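Local coordinates for substrate-binding protein (Synechococcus sp., PDB 6WPN), which probably binds a sugar or oligosaccharide in the periplasm, as a solute-binding protein that serves uptake into the cell, at residues A[321-324]-A[325-328]; A[338-341]-A[342-345]. One frame throughout, in Å; residues are numbered along the deposited sequence.

Interaction 1: A[321-324]-A[325-328]; sequences LTNG and TNQA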
loop_
_atom_site.group_PDB
_atom_site.type_symbol
_atom_site.label_atom_id
_atom_site.label_comp_id
_atom_site.label_asym_id
_atom_site.label_seq_id
_atom_site.Cartn_x
_atom_site.Cartn_y
_atom_site.Cartn_z
ATOM N N LEU A 321 20.732 -1.069 4.033
ATOM C CA LEU A 321 19.702 -0.324 3.319
ATOM C C LEU A 321 18.688 0.286 4.273
ATOM O O LEU A 321 18.047 1.287 3.937
ATOM C CB LEU A 321 18.990 -1.236 2.319
ATOM C CG LEU A 321 19.766 -1.620 1.059
ATOM C CD1 LEU A 321 19.036 -2.718 0.298
ATOM C CD2 LEU A 321 19.993 -0.405 0.172
ATOM N N THR A 322 18.532 -0.296 5.459
ATOM C CA THR A 322 17.514 0.130 6.407
ATOM C C THR A 322 18.101 0.790 7.651
ATOM O O THR A 322 17.415 0.886 8.672
ATOM C CB THR A 322 16.644 -1.063 6.804
ATOM O OG1 THR A 322 17.457 -2.042 7.462
ATOM C CG2 THR A 322 16.009 -1.688 5.574
ATOM N N ASN A 323 19.340 1.273 7.589
ATOM C CA ASN A 323 19.900 1.935 8.758
ATOM C C ASN A 323 19.346 3.354 8.856
ATOM O O ASN A 323 18.497 3.772 8.062
ATOM C CB ASN A 323 21.430 1.930 8.712
ATOM C CG ASN A 323 22.002 2.775 7.581
ATOM O OD1 ASN A 323 21.282 3.490 6.882
ATOM N ND2 ASN A 323 23.312 2.695 7.402
ATOM N N GLY A 324 19.853 4.118 9.827
ATOM C CA GLY A 324 19.330 5.459 10.052
ATOM C C GLY A 324 19.595 6.387 8.882
ATOM O O GLY A 324 18.698 7.092 8.413
ATOM N N THR A 325 20.840 6.405 8.400
ATOM C CA THR A 325 21.236 7.377 7.387
ATOM C C THR A 325 20.535 7.108 6.063
ATOM O O THR A 325 20.015 8.032 5.425
ATOM C CB THR A 325 22.750 7.339 7.187
ATOM O OG1 THR A 325 23.408 7.624 8.428
ATOM C CG2 THR A 325 23.175 8.354 6.133
ATOM N N ASN A 326 20.518 5.847 5.626
ATOM C CA ASN A 326 19.925 5.534 4.329
ATOM C C ASN A 326 18.408 5.683 4.354
ATOM O O ASN A 326 17.812 6.154 3.377
ATOM C CB ASN A 326 20.328 4.124 3.890
ATOM C CG ASN A 326 21.821 4.001 3.610
ATOM O OD1 ASN A 326 22.439 4.915 3.060
ATOM N ND2 ASN A 326 22.403 2.859 3.966
ATOM N N GLN A 327 17.761 5.293 5.454
ATOM C CA GLN A 327 16.309 5.426 5.521
ATOM C C GLN A 327 15.888 6.888 5.578
ATOM O O GLN A 327 14.900 7.278 4.945
ATOM C CB GLN A 327 15.761 4.658 6.724
ATOM C CG GLN A 327 15.603 3.169 6.469
ATOM C CD GLN A 327 14.491 2.553 7.289
ATOM O OE1 GLN A 327 13.325 2.911 7.133
ATOM N NE2 GLN A 327 14.845 1.621 8.173
ATOM N N ALA A 328 16.631 7.716 6.317
ATOM C CA ALA A 328 16.330 9.143 6.348
ATOM C C ALA A 328 16.471 9.753 4.961
ATOM O O ALA A 328 15.602 10.508 4.509
ATOM C CB ALA A 328 17.240 9.853 7.351
#
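Asn323 turns its side-chain amide back over the first turn of helix 324-334 and caps it: this is an N-cap, set in the short loop that follows helix 311-321. Its OD1 accepts from Asn326 N at 2.8 Å, with the donor tilted moderately from the plane of the side-chain carbonyl. The torsion explains the reach, for CG lies between the backbone N and the carbonyl carbon (chi1 67°), which folds the short side chain toward the helix start. Asparagine suits the place because its carbonyl can stand in for the acceptor that a preceding helical residue would supply. The amide of Asn326 lies near that of Asn323, the two planes 26° apart, yet its ND2, 3.2 Å from Asn323 OD1, approaches at a poor angle and instead donates to Phe320 O in the preceding helix. The backbone carbonyls take up the usual helical pattern at once: Asn323 O receives Gln327 N and Gly324 O receives Ala328 N. Gly324 is the first helical residue and brings no side chain to the turn. Thr322 leaves helical geometry after helix 311-321; its hydroxyl bonds with Tyr119 OH and Ala318 O, while its carbonyl is met by the side chain of Gln327. This long side chain runs back past Thr322 CA, its CG 3.6 Å from that atom. Gln327 NE2 then donates to Thr322 O at 2.7 Å, nearly straight (172°), from above the carbonyl plane.

Interaction 2: A[338-341]-A[342-345]; sequences PSSL and EALS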
loop_
_atom_site.group_PDB
_atom_site.type_symbol
_atom_site.label_atom_id
_atom_site.label_comp_id
_atom_site.label_asym_id
_atom_site.label_seq_id
_atom_site.Cartn_x
_atom_site.Cartn_y
_atom_site.Cartn_z
ATOM N N PRO A 338 9.980 6.399 7.049
ATOM C CA PRO A 338 10.890 5.294 7.349
ATOM C C PRO A 338 10.411 4.479 8.543
ATOM O O PRO A 338 9.565 4.908 9.332
ATOM C CB PRO A 338 12.207 6.013 7.671
ATOM C CG PRO A 338 11.756 7.307 8.294
ATOM C CD PRO A 338 10.433 7.670 7.646
ATOM N N SER A 339 10.971 3.274 8.656
ATOM C CA SER A 339 10.721 2.421 9.808
ATOM C C SER A 339 11.830 2.505 10.847
ATOM O O SER A 339 11.699 1.914 11.923
ATOM C CB SER A 339 10.533 0.966 9.360
ATOM O OG SER A 339 11.687 0.486 8.690
ATOM N N SER A 340 12.909 3.226 10.551
ATOM C CA SER A 340 13.973 3.449 11.516
ATOM C C SER A 340 13.567 4.539 12.493
ATOM O O SER A 340 13.111 5.609 12.082
ATOM C CB SER A 340 15.260 3.845 10.795
ATOM O OG SER A 340 16.202 4.411 11.690
ATOM N N LEU A 341 13.757 4.275 13.789
ATOM C CA LEU A 341 13.435 5.269 14.811
ATOM C C LEU A 341 14.278 6.526 14.641
ATOM O O LEU A 341 13.763 7.648 14.736
ATOM C CB LEU A 341 13.629 4.673 16.205
ATOM C CG LEU A 341 12.634 3.566 16.562
ATOM C CD1 LEU A 341 12.958 2.957 17.911
ATOM C CD2 LEU A 341 11.203 4.098 16.521
ATOM N N GLU A 342 15.580 6.354 14.392
ATOM C CA GLU A 342 16.464 7.496 14.188
ATOM C C GLU A 342 16.009 8.328 12.996
ATOM O O GLU A 342 15.910 9.557 13.079
ATOM C CB GLU A 342 17.893 7.005 13.959
ATOM C CG GLU A 342 18.542 6.347 15.157
ATOM C CD GLU A 342 19.924 5.816 14.861
ATOM O OE1 GLU A 342 20.322 5.784 13.678
ATOM O OE2 GLU A 342 20.613 5.434 15.829
ATOM N N ALA A 343 15.725 7.666 11.873
ATOM C CA ALA A 343 15.307 8.372 10.668
ATOM C C ALA A 343 13.907 8.959 10.813
ATOM O O ALA A 343 13.646 10.077 10.352
ATOM C CB ALA A 343 15.376 7.433 9.466
ATOM N N LEU A 344 12.994 8.219 11.445
ATOM C CA LEU A 344 11.631 8.712 11.623
ATOM C C LEU A 344 11.609 9.977 12.469
ATOM O O LEU A 344 10.922 10.949 12.132
ATOM C CB LEU A 344 10.759 7.630 12.261
ATOM C CG LEU A 344 9.315 8.013 12.590
ATOM C CD1 LEU A 344 8.557 8.409 11.330
ATOM C CD2 LEU A 344 8.608 6.880 13.319
ATOM N N SER A 345 12.340 9.974 13.584
ATOM C CA SER A 345 12.428 11.172 14.409
ATOM C C SER A 345 13.131 12.302 13.669
ATOM O O SER A 345 12.741 13.467 13.787
ATOM C CB SER A 345 13.144 10.861 15.722
ATOM O OG SER A 345 13.126 11.989 16.577
#
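This is a local helix-start contact, an N-cap at the point where the short strand 337-338 gives way to helix 341-352, on the face that packs against helix 324-334. Ser340 is the capping residue: its OG accepts from Ala343 N in a long but straight bond of 3.3 Å and 173°. With OG anti to the backbone N (chi1 164°), the hydroxyl is turned to the N-H of Ala343 in the first turn, where a serine is short enough to meet a backbone N-H. Without the hydroxyl, as with an alanine here, Ala343 N would probably lose its capping partner and the helix start would be less firmly fixed. The carbonyl of the same residue works beside the hydroxyl, since Ser340 O takes Leu344 N at 2.7 Å and so opens the regular helical bonding that Leu341 O continues with Ser345 N.

The apolar half of the contact is made by Pro338. Its ring lies against the helix turn, with CG 3.8 Å from Ala343 CB and 3.5 Å from Leu344 N. A compact, conformationally restricted ring, puckered at CG, is well suited to sit close against a backbone turn, and the small Ala343 lets it do so; the methyl also lies 3.8 Å from Ser340 CB, so it touches both the proline and the capping serine. Ala343 also meets Gln327 and Ala328 of helix 324-334, and Pro338 meets Gln327 and Ala331. The CB of Leu344 points toward residues 338-341; its side chain crosses the proline at about a right angle, CG anti to its backbone N (chi1 177°), which brings its CD1 within 4.2 Å of Pro338 CD.

In the fold
Followed from the N terminus, the chain leaves helix 311-321, turns through interaction 1 into helix 324-334, passes the short strand 337-338 and turns through interaction 2 into helix 341-352. The two caps are thus in series, neither nested nor crossed, each closing a short turn before a helix, with centres about 8 Å apart. They meet through Gln327: OE1 probably accepts from Ser339 N at 2.8 Å, while the other end of its amide serves interaction 1. Ala343 CB packs against Ala328 N. Together they tie helices 324-334 and 341-352 to one another, and through strand 337-338 to strand 137-149 of the mixed sheet.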